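Local coordinates for protein catalase (Exiguobacterium oxidotolerans, PDB 2J2M) that catalyses the breakdown of hydrogen peroxide to water and oxygen at a heme iron, working as a four-chain catalase, at residues R23-G26 / T31-E34; F91-T96 / D304-E309; M437-N442 / A468-K473; N442-L447 / S475-V480. One frame throughout, in Å; residues are numbered along the deposited sequence.

Contact 1 (R23-G26 / T31-E34); sequences RTAG and TLLE
Leu-32 meets Arg-23 through backbone and side chain alike, within the N-terminal arm by which this catalase chain reaches its partner subunits. Its N donates to Arg-23 O at 3.0 Å, beside a single beta bridge between Thr-24 and Thr-31. The two methyls of Leu-32 are shared out: CD1 touches Arg-23 CG at 3.8 Å, and CD2 lies 4.0 Å from Ala-25 CB. Arg-23 runs out straight to its NE and carries its charge on to Glu-34, where NE and OE1 form a long salt bridge of 3.9 Å. That oxygen sits well out of the guanidinium plane, so the pair attracts by charge without a directed N-H. Directed bonds go to other chains instead: Arg-23 NE to His-410 of the second subunit, Arg-23 NH1 to Asp-401 O of the fourth, and Glu-34 OE2 to Gln-333 of the fourth. Arg-23 and Thr-24 also join an antiparallel ladder with a strand of the second subunit. Just after Thr-24 the chain bends through an inverse gamma turn centred on Ala-25, across which Thr-24 OG1 donates to Gly-26 O at 2.6 Å, tilted 32° from the carbonyl plane.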
loop_
_atom_site.group_PDB
_atom_site.type_symbol
_atom_site.label_atom_id
_atom_site.label_comp_id
_atom_site.label_asym_id
_atom_site.label_seq_id
_atom_site.Cartn_x
_atom_site.Cartn_y
_atom_site.Cartn_z
ATOM N N ARG A 23 -0.337 16.666 25.399
ATOM C CA ARG A 23 -0.222 16.197 26.766
ATOM C C ARG A 23 1.248 15.914 27.069
ATOM O O ARG A 23 1.872 15.087 26.416
ATOM C CB ARG A 23 -1.078 14.956 27.013
ATOM C CG ARG A 23 -1.033 14.558 28.463
ATOM C CD ARG A 23 -2.043 13.487 28.849
ATOM N NE ARG A 23 -2.193 13.502 30.305
ATOM C CZ ARG A 23 -3.305 13.822 30.956
ATOM N NH1 ARG A 23 -3.306 13.841 32.288
ATOM N NH2 ARG A 23 -4.421 14.099 30.293
ATOM N N THR A 24 1.792 16.619 28.054
ATOM C CA THR A 24 3.224 16.538 28.353
ATOM C C THR A 24 3.501 16.155 29.799
ATOM O O THR A 24 2.635 16.310 30.671
ATOM C CB THR A 24 3.961 17.875 28.027
ATOM O OG1 THR A 24 3.306 18.976 28.691
ATOM C CG2 THR A 24 3.998 18.090 26.517
ATOM N N ALA A 25 4.711 15.652 30.050
ATOM C CA ALA A 25 5.080 15.203 31.382
ATOM C C ALA A 25 5.519 16.414 32.209
ATOM O O ALA A 25 6.695 16.575 32.557
ATOM C CB ALA A 25 6.174 14.153 31.298
ATOM N N GLY A 26 4.549 17.275 32.512
ATOM C CA GLY A 26 4.816 18.571 33.124
ATOM C C GLY A 26 4.656 19.664 32.094
ATOM O O GLY A 26 4.677 19.406 30.881
ATOM N N THR A 31 6.605 15.061 25.696
ATOM C CA THR A 31 5.292 14.653 25.256
ATOM C C THR A 31 5.028 13.176 25.573
ATOM O O THR A 31 5.952 12.342 25.553
ATOM C CB THR A 31 5.140 14.949 23.765
ATOM O OG1 THR A 31 5.327 16.358 23.562
ATOM C CG2 THR A 31 3.760 14.532 23.207
ATOM N N LEU A 32 3.770 12.871 25.882
ATOM C CA LEU A 32 3.391 11.522 26.280
ATOM C C LEU A 32 2.926 10.661 25.104
ATOM O O LEU A 32 2.172 11.122 24.221
ATOM C CB LEU A 32 2.305 11.572 27.368
ATOM C CG LEU A 32 2.727 12.194 28.698
ATOM C CD1 LEU A 32 1.572 12.081 29.722
ATOM C CD2 LEU A 32 4.011 11.555 29.223
ATOM N N LEU A 33 3.378 9.412 25.103
ATOM C CA LEU A 33 2.904 8.435 24.128
ATOM C C LEU A 33 1.388 8.263 24.220
ATOM O O LEU A 33 0.755 7.901 23.241
ATOM C CB LEU A 33 3.593 7.075 24.312
ATOM C CG LEU A 33 3.363 6.037 23.203
ATOM C CD1 LEU A 33 3.893 6.536 21.863
ATOM C CD2 LEU A 33 4.030 4.737 23.548
ATOM N N GLU A 34 0.818 8.513 25.395
ATOM C CA GLU A 34 -0.621 8.317 25.597
ATOM C C GLU A 34 -1.509 9.434 25.035
ATOM O O GLU A 34 -2.720 9.356 25.151
ATOM C CB GLU A 34 -0.955 8.071 27.080
ATOM C CG GLU A 34 -0.807 9.272 27.983
ATOM C CD GLU A 34 -1.356 8.994 29.374
ATOM O OE1 GLU A 34 -2.341 9.672 29.761
ATOM O OE2 GLU A 34 -0.822 8.087 30.070
#

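Contact 2 (F91-T96 / D304-E309); sequences FARFST and DNYFAE. With HEM (protoporphyrin IX containing Fe), chain E.
Phe-91 and Glu-309 touch where strand 87-95 of the catalase beta-barrel passes the short helix 307-311. The two side chains cross at about a right angle, their ring and carboxylate planes 47° apart, with Phe-91 CE2 3.8 Å from Glu-309 O and Phe-91 CZ 4.0 Å from Glu-309 CB. Two residues on, Arg-93 carries the strand's side of the contact to the heme. From a CB lying beside propionate oxygen O2A, the chain leaves with CG anti to the backbone N (chi1 -179°) and stays extended as far as NE, so that it runs alongside the carboxylate: CG is 3.5 Å and CD 3.3 Å from O2A of the heme. At the tip the two terminal nitrogens part company. NH1 turns back to donate to heme O2A at 3.1 Å (155° at the hydrogen) and also bonds to His-56 O. NH2 gives a hydrogen to a water at 2.6 Å, held in the guanidinium plane at its edge, and this water in turn donates to Tyr-306 OH at 2.7 Å. The tyrosine hydroxyl is further bonded to Gly-59 O, and Glu-309 OE1 to His-63 NE2. Arg-53, Gln-343 and Arg-346 also hydrogen-bond the heme. Arg-93 is placed to balance the charge of the propionate that carries O2A, which is probably anionic, while the water links that site to Tyr-306.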
loop_
_atom_site.group_PDB
_atom_site.type_symbol
_atom_site.label_atom_id
_atom_site.label_comp_id
_atom_site.label_asym_id
_atom_site.label_seq_id
_atom_site.Cartn_x
_atom_site.Cartn_y
_atom_site.Cartn_z
ATOM N N PHE A 91 -18.443 14.515 -15.197
ATOM C CA PHE A 91 -17.334 15.150 -14.486
ATOM C C PHE A 91 -16.149 15.210 -15.462
ATOM O O PHE A 91 -15.854 14.244 -16.150
ATOM C CB PHE A 91 -16.992 14.399 -13.184
ATOM C CG PHE A 91 -15.896 15.061 -12.369
ATOM C CD1 PHE A 91 -16.157 16.213 -11.623
ATOM C CD2 PHE A 91 -14.611 14.544 -12.354
ATOM C CE1 PHE A 91 -15.173 16.819 -10.885
ATOM C CE2 PHE A 91 -13.598 15.159 -11.594
ATOM C CZ PHE A 91 -13.884 16.304 -10.866
ATOM N N ALA A 92 -15.522 16.370 -15.560
ATOM C CA ALA A 92 -14.430 16.561 -16.506
ATOM C C ALA A 92 -13.133 16.911 -15.801
ATOM O O ALA A 92 -13.155 17.496 -14.717
ATOM C CB ALA A 92 -14.789 17.633 -17.528
ATOM N N ARG A 93 -12.016 16.530 -16.406
ATOM C CA ARG A 93 -10.688 16.867 -15.891
ATOM C C ARG A 93 -9.788 17.210 -17.071
ATOM O O ARG A 93 -9.678 16.435 -18.017
ATOM C CB ARG A 93 -10.060 15.728 -15.045
ATOM C CG ARG A 93 -8.664 16.076 -14.471
ATOM C CD ARG A 93 -8.141 15.072 -13.427
ATOM N NE ARG A 93 -6.900 15.482 -12.722
ATOM C CZ ARG A 93 -5.653 15.397 -13.221
ATOM N NH1 ARG A 93 -5.456 14.961 -14.475
ATOM N NH2 ARG A 93 -4.600 15.765 -12.476
ATOM N N PHE A 94 -9.164 18.373 -16.989
ATOM C CA PHE A 94 -8.230 18.854 -17.983
ATOM C C PHE A 94 -6.884 18.889 -17.302
ATOM O O PHE A 94 -6.811 19.009 -16.092
ATOM C CB PHE A 94 -8.655 20.247 -18.464
ATOM C CG PHE A 94 -10.071 20.292 -18.997
ATOM C CD1 PHE A 94 -11.064 20.989 -18.310
ATOM C CD2 PHE A 94 -10.423 19.588 -20.166
ATOM C CE1 PHE A 94 -12.378 21.011 -18.800
ATOM C CE2 PHE A 94 -11.715 19.617 -20.656
ATOM C CZ PHE A 94 -12.697 20.321 -19.977
ATOM N N SER A 95 -5.814 18.773 -18.068
ATOM C CA SER A 95 -4.506 18.481 -17.479
ATOM C C SER A 95 -3.379 18.813 -18.427
ATOM O O SER A 95 -3.625 18.989 -19.619
ATOM C CB SER A 95 -4.427 16.997 -17.055
ATOM O OG SER A 95 -4.643 16.131 -18.151
ATOM N N THR A 96 -2.163 18.964 -17.899
ATOM C CA THR A 96 -0.966 18.912 -18.740
ATOM C C THR A 96 -0.504 17.467 -18.721
ATOM O O THR A 96 -1.267 16.627 -18.290
ATOM C CB THR A 96 0.150 19.853 -18.259
ATOM O OG1 THR A 96 0.440 19.592 -16.880
ATOM C CG2 THR A 96 -0.256 21.294 -18.458
ATOM N N ASP A 304 -16.576 20.537 -4.910
ATOM C CA ASP A 304 -16.609 20.851 -3.473
ATOM C C ASP A 304 -15.251 20.599 -2.827
ATOM O O ASP A 304 -14.849 21.314 -1.916
ATOM C CB ASP A 304 -17.668 19.990 -2.778
ATOM C CG ASP A 304 -19.091 20.433 -3.114
ATOM O OD1 ASP A 304 -19.295 21.620 -3.503
ATOM O OD2 ASP A 304 -20.006 19.603 -2.959
ATOM N N ASN A 305 -14.542 19.576 -3.299
ATOM C CA ASN A 305 -13.262 19.214 -2.721
ATOM C C ASN A 305 -12.353 18.613 -3.791
ATOM O O ASN A 305 -12.719 17.633 -4.483
ATOM C CB ASN A 305 -13.480 18.211 -1.577
ATOM C CG ASN A 305 -12.200 17.765 -0.945
ATOM O OD1 ASN A 305 -11.717 16.661 -1.203
ATOM N ND2 ASN A 305 -11.626 18.618 -0.110
ATOM N N TYR A 306 -11.167 19.193 -3.925
ATOM C CA TYR A 306 -10.282 18.841 -5.038
ATOM C C TYR A 306 -9.760 17.402 -4.895
ATOM O O TYR A 306 -9.849 16.606 -5.818
ATOM C CB TYR A 306 -9.131 19.860 -5.151
ATOM C CG TYR A 306 -8.195 19.624 -6.330
ATOM C CD1 TYR A 306 -8.293 20.406 -7.504
ATOM C CD2 TYR A 306 -7.195 18.635 -6.272
ATOM C CE1 TYR A 306 -7.431 20.216 -8.571
ATOM C CE2 TYR A 306 -6.334 18.435 -7.339
ATOM C CZ TYR A 306 -6.449 19.231 -8.477
ATOM O OH TYR A 306 -5.598 19.002 -9.529
ATOM N N PHE A 307 -9.235 17.086 -3.714
ATOM C CA PHE A 307 -8.678 15.788 -3.483
ATOM C C PHE A 307 -9.662 14.657 -3.782
ATOM O O PHE A 307 -9.307 13.711 -4.509
ATOM C CB PHE A 307 -8.131 15.646 -2.083
ATOM C CG PHE A 307 -7.491 14.323 -1.848
ATOM C CD1 PHE A 307 -8.153 13.330 -1.133
ATOM C CD2 PHE A 307 -6.245 14.039 -2.418
ATOM C CE1 PHE A 307 -7.553 12.068 -0.950
ATOM C CE2 PHE A 307 -5.640 12.812 -2.245
ATOM C CZ PHE A 307 -6.291 11.804 -1.505
ATOM N N ALA A 308 -10.873 14.763 -3.221
ATOM C CA ALA A 308 -11.893 13.723 -3.323
ATOM C C ALA A 308 -12.532 13.655 -4.693
ATOM O O ALA A 308 -13.162 12.650 -5.039
ATOM C CB ALA A 308 -12.998 13.896 -2.245
ATOM N N GLU A 309 -12.396 14.711 -5.476
ATOM C CA GLU A 309 -13.049 14.712 -6.770
ATOM C C GLU A 309 -12.008 14.701 -7.868
ATOM O O GLU A 309 -11.831 13.681 -8.513
ATOM C CB GLU A 309 -14.065 15.878 -6.909
ATOM C CG GLU A 309 -15.267 15.836 -5.903
ATOM C CD GLU A 309 -16.120 17.100 -5.961
ATOM O OE1 GLU A 309 -16.632 17.417 -7.050
ATOM O OE2 GLU A 309 -16.270 17.787 -4.932
HETATM C CHA HEM E . -3.283 9.689 -18.132
HETATM C CHB HEM E . -4.409 11.119 -22.661
HETATM C CHC HEM E . -1.642 7.573 -24.405
HETATM C CHD HEM E . -1.081 5.749 -19.977
HETATM C C1A HEM E . -3.870 10.366 -19.197
HETATM C C2A HEM E . -4.841 11.455 -19.125
HETATM C C3A HEM E . -5.149 11.848 -20.385
HETATM C C4A HEM E . -4.384 11.031 -21.290
HETATM C CMA HEM E . -6.128 12.960 -20.835
HETATM C CAA HEM E . -5.385 12.045 -17.798
HETATM C CBA HEM E . -6.685 11.386 -17.331
HETATM C CGA HEM E . -7.109 12.112 -16.073
HETATM O O1A HEM E . -7.078 11.508 -14.967
HETATM O O2A HEM E . -7.457 13.319 -16.176
HETATM C C1B HEM E . -3.815 10.251 -23.538
HETATM C C2B HEM E . -4.045 10.170 -24.971
HETATM C C3B HEM E . -3.268 9.189 -25.429
HETATM C C4B HEM E . -2.537 8.624 -24.321
HETATM C CMB HEM E . -5.042 11.023 -25.806
HETATM C CAB HEM E . -3.173 8.666 -26.872
HETATM C CBB HEM E . -3.153 9.489 -27.915
HETATM C C1C HEM E . -1.314 6.703 -23.400
HETATM C C2C HEM E . -0.708 5.393 -23.539
HETATM C C3C HEM E . -0.573 4.901 -22.292
HETATM C C4C HEM E . -1.073 5.882 -21.343
HETATM C CMC HEM E . -0.332 4.679 -24.872
HETATM C CAC HEM E . 0.041 3.545 -21.868
HETATM C CBC HEM E . -0.636 2.398 -21.996
HETATM C C1D HEM E . -1.579 6.629 -19.043
HETATM C C2D HEM E . -1.540 6.424 -17.609
HETATM C C3D HEM E . -2.242 7.652 -17.030
HETATM C C4D HEM E . -2.627 8.475 -18.172
HETATM C CMD HEM E . -0.960 5.189 -16.842
HETATM C CAD HEM E . -2.506 7.962 -15.545
HETATM C CBD HEM E . -3.985 7.674 -15.277
HETATM C CGD HEM E . -4.306 7.629 -13.795
HETATM O O1D HEM E . -3.389 7.614 -12.908
HETATM O O2D HEM E . -5.518 7.586 -13.494
HETATM N NA HEM E . -3.630 10.142 -20.541
HETATM N NB HEM E . -2.886 9.299 -23.175
HETATM N NC HEM E . -1.523 6.959 -22.056
HETATM N ND HEM E . -2.225 7.823 -19.323
HETATM FE FE HEM E . -2.812 8.382 -21.260
HETATM O O HOH W 1 -5.472 16.375 -10.054
#

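Contact 3 (M437-N442 / A468-K473); sequences MALLNN and ASLGEK
Leu-470 and Leu-440 approach each other between two helices of the all-helical C-terminal region, a helix-helix packing in which the short segments cross at -41° with their axes 11.1 Å apart. So wide a spacing fits an interface bridged by leucine branches, and the nearest CA atoms, those of Leu-440 and Leu-470, remain 7.7 Å apart. Along 468-473, the start of the helix is tied down first: Asp-467 OD1 accepts from both Ser-469 OG and Leu-470 N. Leu-470 follows as the inner contact. With CG anti to the backbone N (chi1 171°), it brings its methyls towards the other helix, where CD2 lies 4.2 Å from Leu-439 CD2 and CD1 lies 4.4 Å from Leu-440 CD1. Tyr-428, Met-178 and Phe-463 pack around this leucine, so the layer continues into helices 422-430, 174-180 and 453-466. One turn later comes Lys-473, at the solvent-facing margin. Its CB points towards helix 433-447 while the extended chain beyond leads the amino group away, so the lysine meets Leu-440 with its CB and backbone and not with its charge. Leu-440 crosses the lysine at about a right angle and sets both methyls against its root. Leu-470 and Lys-473, three residues apart, thus receive the same leucine, whose CD2 comes to 3.8 Å from Lys-473 CB and whose CD1 stands 4.0 Å from that same carbon.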
loop_
_atom_site.group_PDB
_atom_site.type_symbol
_atom_site.label_atom_id
_atom_site.label_comp_id
_atom_site.label_asym_id
_atom_site.label_seq_id
_atom_site.Cartn_x
_atom_site.Cartn_y
_atom_site.Cartn_z
ATOM N N MET A 437 5.281 30.119 -39.134
ATOM C CA MET A 437 6.360 30.914 -38.556
ATOM C C MET A 437 6.516 30.650 -37.047
ATOM O O MET A 437 7.641 30.563 -36.550
ATOM C CB MET A 437 6.188 32.410 -38.876
ATOM C CG MET A 437 7.385 33.302 -38.467
ATOM S SD MET A 437 9.036 32.709 -39.009
ATOM C CE MET A 437 9.318 33.729 -40.474
ATOM N N ALA A 438 5.394 30.499 -36.339
ATOM C CA ALA A 438 5.404 30.076 -34.931
ATOM C C ALA A 438 6.082 28.721 -34.782
ATOM O O ALA A 438 6.906 28.534 -33.884
ATOM C CB ALA A 438 3.983 30.029 -34.349
ATOM N N LEU A 439 5.738 27.786 -35.670
ATOM C CA LEU A 439 6.298 26.431 -35.631
ATOM C C LEU A 439 7.812 26.449 -35.806
ATOM O O LEU A 439 8.528 25.755 -35.085
ATOM C CB LEU A 439 5.648 25.533 -36.681
ATOM C CG LEU A 439 6.261 24.135 -36.876
ATOM C CD1 LEU A 439 5.925 23.210 -35.702
ATOM C CD2 LEU A 439 5.844 23.498 -38.195
ATOM N N LEU A 440 8.287 27.242 -36.769
ATOM C CA LEU A 440 9.720 27.372 -37.037
ATOM C C LEU A 440 10.456 27.963 -35.838
ATOM O O LEU A 440 11.462 27.420 -35.413
ATOM C CB LEU A 440 9.981 28.182 -38.331
ATOM C CG LEU A 440 11.432 28.422 -38.796
ATOM C CD1 LEU A 440 12.219 27.109 -39.019
ATOM C CD2 LEU A 440 11.471 29.309 -40.058
ATOM N N ASN A 441 9.943 29.044 -35.264
ATOM C CA ASN A 441 10.604 29.655 -34.108
ATOM C C ASN A 441 10.631 28.748 -32.866
ATOM O O ASN A 441 11.633 28.715 -32.154
ATOM C CB ASN A 441 10.073 31.085 -33.825
ATOM C CG ASN A 441 10.515 32.106 -34.915
ATOM O OD1 ASN A 441 11.486 32.862 -34.728
ATOM N ND2 ASN A 441 9.838 32.088 -36.074
ATOM N N ASN A 442 9.561 27.985 -32.632
ATOM C CA ASN A 442 9.519 27.038 -31.502
ATOM C C ASN A 442 10.450 25.827 -31.681
ATOM O O ASN A 442 11.162 25.444 -30.759
ATOM C CB ASN A 442 8.078 26.563 -31.227
ATOM C CG ASN A 442 7.139 27.696 -30.848
ATOM O OD1 ASN A 442 7.543 28.671 -30.221
ATOM N ND2 ASN A 442 5.869 27.564 -31.229
ATOM N N ALA A 468 9.841 19.948 -47.753
ATOM C CA ALA A 468 11.192 20.347 -48.133
ATOM C C ALA A 468 11.539 21.772 -47.716
ATOM O O ALA A 468 12.652 22.015 -47.261
ATOM C CB ALA A 468 11.407 20.148 -49.647
ATOM N N SER A 469 10.598 22.707 -47.856
ATOM C CA SER A 469 10.867 24.104 -47.491
ATOM C C SER A 469 10.994 24.319 -45.981
ATOM O O SER A 469 11.838 25.108 -45.542
ATOM C CB SER A 469 9.860 25.077 -48.114
ATOM O OG SER A 469 8.609 25.044 -47.465
ATOM N N LEU A 470 10.187 23.614 -45.184
ATOM C CA LEU A 470 10.363 23.652 -43.729
ATOM C C LEU A 470 11.751 23.148 -43.352
ATOM O O LEU A 470 12.439 23.759 -42.524
ATOM C CB LEU A 470 9.290 22.831 -42.986
ATOM C CG LEU A 470 9.536 22.638 -41.471
ATOM C CD1 LEU A 470 9.554 23.984 -40.679
ATOM C CD2 LEU A 470 8.555 21.649 -40.844
ATOM N N GLY A 471 12.141 22.018 -43.941
ATOM C CA GLY A 471 13.448 21.438 -43.680
ATOM C C GLY A 471 14.583 22.378 -44.068
ATOM O O GLY A 471 15.583 22.457 -43.359
ATOM N N GLU A 472 14.420 23.091 -45.184
ATOM C CA GLU A 472 15.398 24.098 -45.610
ATOM C C GLU A 472 15.508 25.270 -44.620
ATOM O O GLU A 472 16.616 25.711 -44.280
ATOM C CB GLU A 472 15.064 24.631 -47.002
ATOM C CG GLU A 472 15.305 23.659 -48.145
ATOM C CD GLU A 472 14.661 24.140 -49.452
ATOM O OE1 GLU A 472 14.865 23.473 -50.505
ATOM O OE2 GLU A 472 13.946 25.188 -49.418
ATOM N N LYS A 473 14.364 25.777 -44.166
ATOM C CA LYS A 473 14.352 26.864 -43.186
ATOM C C LYS A 473 15.017 26.471 -41.873
ATOM O O LYS A 473 15.828 27.219 -41.346
ATOM C CB LYS A 473 12.934 27.374 -42.955
ATOM C CG LYS A 473 12.371 28.101 -44.154
ATOM C CD LYS A 473 10.864 28.147 -44.149
ATOM C CE LYS A 473 10.376 29.230 -45.127
ATOM N NZ LYS A 473 8.886 29.437 -45.095
#

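Contact 4 (N442-L447 / S475-V480); sequences NLVNDL and SEALNV
Val-444 and Leu-478 mark the nearest backbone approach, their CA atoms 6.9 Å apart, as the last turns of helix 433-447 run beside the final part of helix 468-477 and the chain just after it. The contact is apolar throughout. Val-444 divides its branches between two successive residues: CG2 comes to 3.7 Å from Ala-477 CB, and CG1, placed anti to the backbone N (chi1 168°), comes to 4.0 Å from Leu-478 CD1. The two side chains run antiparallel past one another. The other branch of Leu-478 serves Leu-447, one turn further along the first helix. Here the two leucines cross at about a right angle, with Leu-478 CD2 4.0 Å from Leu-447 CB and 4.1 Å from Leu-447 CD1. The fork of Leu-478 therefore bridges residues at positions i and i+3 of helix 433-447. After Leu-478 the chain turns and is tied back on itself: Val-480 N donates to Ser-475 O at 2.9 Å, while Ser-475 OG donates to Val-480 O at 2.6 Å from above the carbonyl plane. Ile-460 of helix 453-466 lies against Leu-478, Ala-459 of the same helix against Leu-447, and Trp-164 of helix 160-169 also covers Leu-447. Val-444 and Ala-477 lie nearer the surface than Leu-447. Such a layer of aliphatic methyls, joining the last helix and its turn to earlier ones, belongs to the small helical bundle in the C-terminal region of this catalase chain.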
loop_
_atom_site.group_PDB
_atom_site.type_symbol
_atom_site.label_atom_id
_atom_site.label_comp_id
_atom_site.label_asym_id
_atom_site.label_seq_id
_atom_site.Cartn_x
_atom_site.Cartn_y
_atom_site.Cartn_z
ATOM N N ASN A 442 9.561 27.985 -32.632
ATOM C CA ASN A 442 9.519 27.038 -31.502
ATOM C C ASN A 442 10.450 25.827 -31.681
ATOM O O ASN A 442 11.162 25.444 -30.759
ATOM C CB ASN A 442 8.078 26.563 -31.227
ATOM C CG ASN A 442 7.139 27.696 -30.848
ATOM O OD1 ASN A 442 7.543 28.671 -30.221
ATOM N ND2 ASN A 442 5.869 27.564 -31.229
ATOM N N LEU A 443 10.440 25.245 -32.880
ATOM C CA LEU A 443 11.366 24.158 -33.239
ATOM C C LEU A 443 12.830 24.571 -33.132
ATOM O O LEU A 443 13.663 23.838 -32.581
ATOM C CB LEU A 443 11.101 23.637 -34.657
ATOM C CG LEU A 443 9.902 22.714 -34.829
ATOM C CD1 LEU A 443 9.710 22.416 -36.318
ATOM C CD2 LEU A 443 10.093 21.428 -34.023
ATOM N N VAL A 444 13.134 25.740 -33.666
ATOM C CA VAL A 444 14.490 26.237 -33.619
ATOM C C VAL A 444 14.923 26.420 -32.156
ATOM O O VAL A 444 15.919 25.816 -31.732
ATOM C CB VAL A 444 14.679 27.515 -34.532
ATOM C CG1 VAL A 444 15.992 28.194 -34.244
ATOM C CG2 VAL A 444 14.598 27.113 -36.011
ATOM N N ASN A 445 14.162 27.205 -31.394
ATOM C CA ASN A 445 14.394 27.364 -29.947
ATOM C C ASN A 445 14.601 26.062 -29.181
ATOM O O ASN A 445 15.383 26.019 -28.234
ATOM C CB ASN A 445 13.246 28.123 -29.278
ATOM C CG ASN A 445 13.422 28.218 -27.767
ATOM O OD1 ASN A 445 12.727 27.533 -26.994
ATOM N ND2 ASN A 445 14.384 29.050 -27.331
ATOM N N ASP A 446 13.877 25.016 -29.579
ATOM C CA ASP A 446 13.990 23.715 -28.943
ATOM C C ASP A 446 15.205 22.929 -29.441
ATOM O O ASP A 446 15.913 22.268 -28.648
ATOM C CB ASP A 446 12.711 22.907 -29.162
ATOM C CG ASP A 446 12.252 22.208 -27.898
ATOM O OD1 ASP A 446 12.383 20.974 -27.794
ATOM O OD2 ASP A 446 11.795 22.907 -26.983
ATOM N N LEU A 447 15.461 22.995 -30.752
ATOM C CA LEU A 447 16.599 22.251 -31.308
ATOM C C LEU A 447 17.944 22.882 -30.975
ATOM O O LEU A 447 18.959 22.194 -30.969
ATOM C CB LEU A 447 16.428 21.970 -32.808
ATOM C CG LEU A 447 15.286 20.982 -33.115
ATOM C CD1 LEU A 447 14.687 21.203 -34.529
ATOM C CD2 LEU A 447 15.719 19.531 -32.895
ATOM N N SER A 475 17.229 24.099 -41.492
ATOM C CA SER A 475 18.637 23.947 -41.869
ATOM C C SER A 475 19.397 25.275 -41.821
ATOM O O SER A 475 20.505 25.336 -41.308
ATOM C CB SER A 475 18.725 23.353 -43.280
ATOM O OG SER A 475 20.054 23.382 -43.760
ATOM N N GLU A 476 18.784 26.328 -42.361
ATOM C CA GLU A 476 19.384 27.656 -42.387
ATOM C C GLU A 476 19.489 28.238 -40.990
ATOM O O GLU A 476 20.557 28.714 -40.592
ATOM C CB GLU A 476 18.602 28.609 -43.303
ATOM C CG GLU A 476 18.876 28.416 -44.805
ATOM C CD GLU A 476 18.876 29.747 -45.574
ATOM O OE1 GLU A 476 18.336 29.800 -46.716
ATOM O OE2 GLU A 476 19.428 30.739 -45.025
ATOM N N ALA A 477 18.388 28.171 -40.241
ATOM C CA ALA A 477 18.335 28.735 -38.898
ATOM C C ALA A 477 19.260 28.022 -37.904
ATOM O O ALA A 477 19.599 28.589 -36.881
ATOM C CB ALA A 477 16.885 28.767 -38.377
ATOM N N LEU A 478 19.709 26.812 -38.233
ATOM C CA LEU A 478 20.360 25.939 -37.238
ATOM C C LEU A 478 21.892 25.858 -37.024
ATOM O O LEU A 478 22.289 25.276 -36.034
ATOM C CB LEU A 478 19.705 24.544 -37.186
ATOM C CG LEU A 478 18.866 24.134 -35.949
ATOM C CD1 LEU A 478 18.593 25.236 -34.907
ATOM C CD2 LEU A 478 17.565 23.427 -36.363
ATOM N N ASN A 479 22.789 26.312 -37.895
ATOM C CA ASN A 479 22.772 26.243 -39.330
ATOM C C ASN A 479 23.469 24.904 -39.599
ATOM O O ASN A 479 24.648 24.732 -39.277
ATOM C CB ASN A 479 23.652 27.358 -39.906
ATOM C CG ASN A 479 23.534 28.691 -39.140
ATOM O OD1 ASN A 479 23.872 28.786 -37.951
ATOM N ND2 ASN A 479 23.085 29.737 -39.845
ATOM N N VAL A 480 22.731 23.945 -40.141
ATOM C CA VAL A 480 23.244 22.599 -40.386
ATOM C C VAL A 480 22.920 22.221 -41.834
ATOM O O VAL A 480 21.742 22.165 -42.204
ATOM C CB VAL A 480 22.581 21.570 -39.431
ATOM C CG1 VAL A 480 22.992 20.137 -39.799
ATOM C CG2 VAL A 480 22.901 21.877 -37.960
#

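How the contacts relate
From the N terminus, contact 1 comes first and closes a loop of only four residues in the arm that meets other subunits. Contact 2 follows in series and spans a far longer stretch, returning the chain to strand 87-95 after 207 intervening residues, beside the heme; its centre lies 41 Å from that of contact 1, and both touch the fourth subunit. Contacts 3 and 4 come last, closing loops of 25 and 27 residues that each contain helix 453-466. Their segments alternate along the sequence, so the two cross; both join helix 433-447 to helix 468-477 or its continuation, share Asn-442, and have centres 8 Å apart. Each lies about 15 Å, nearest atoms, from contact 2.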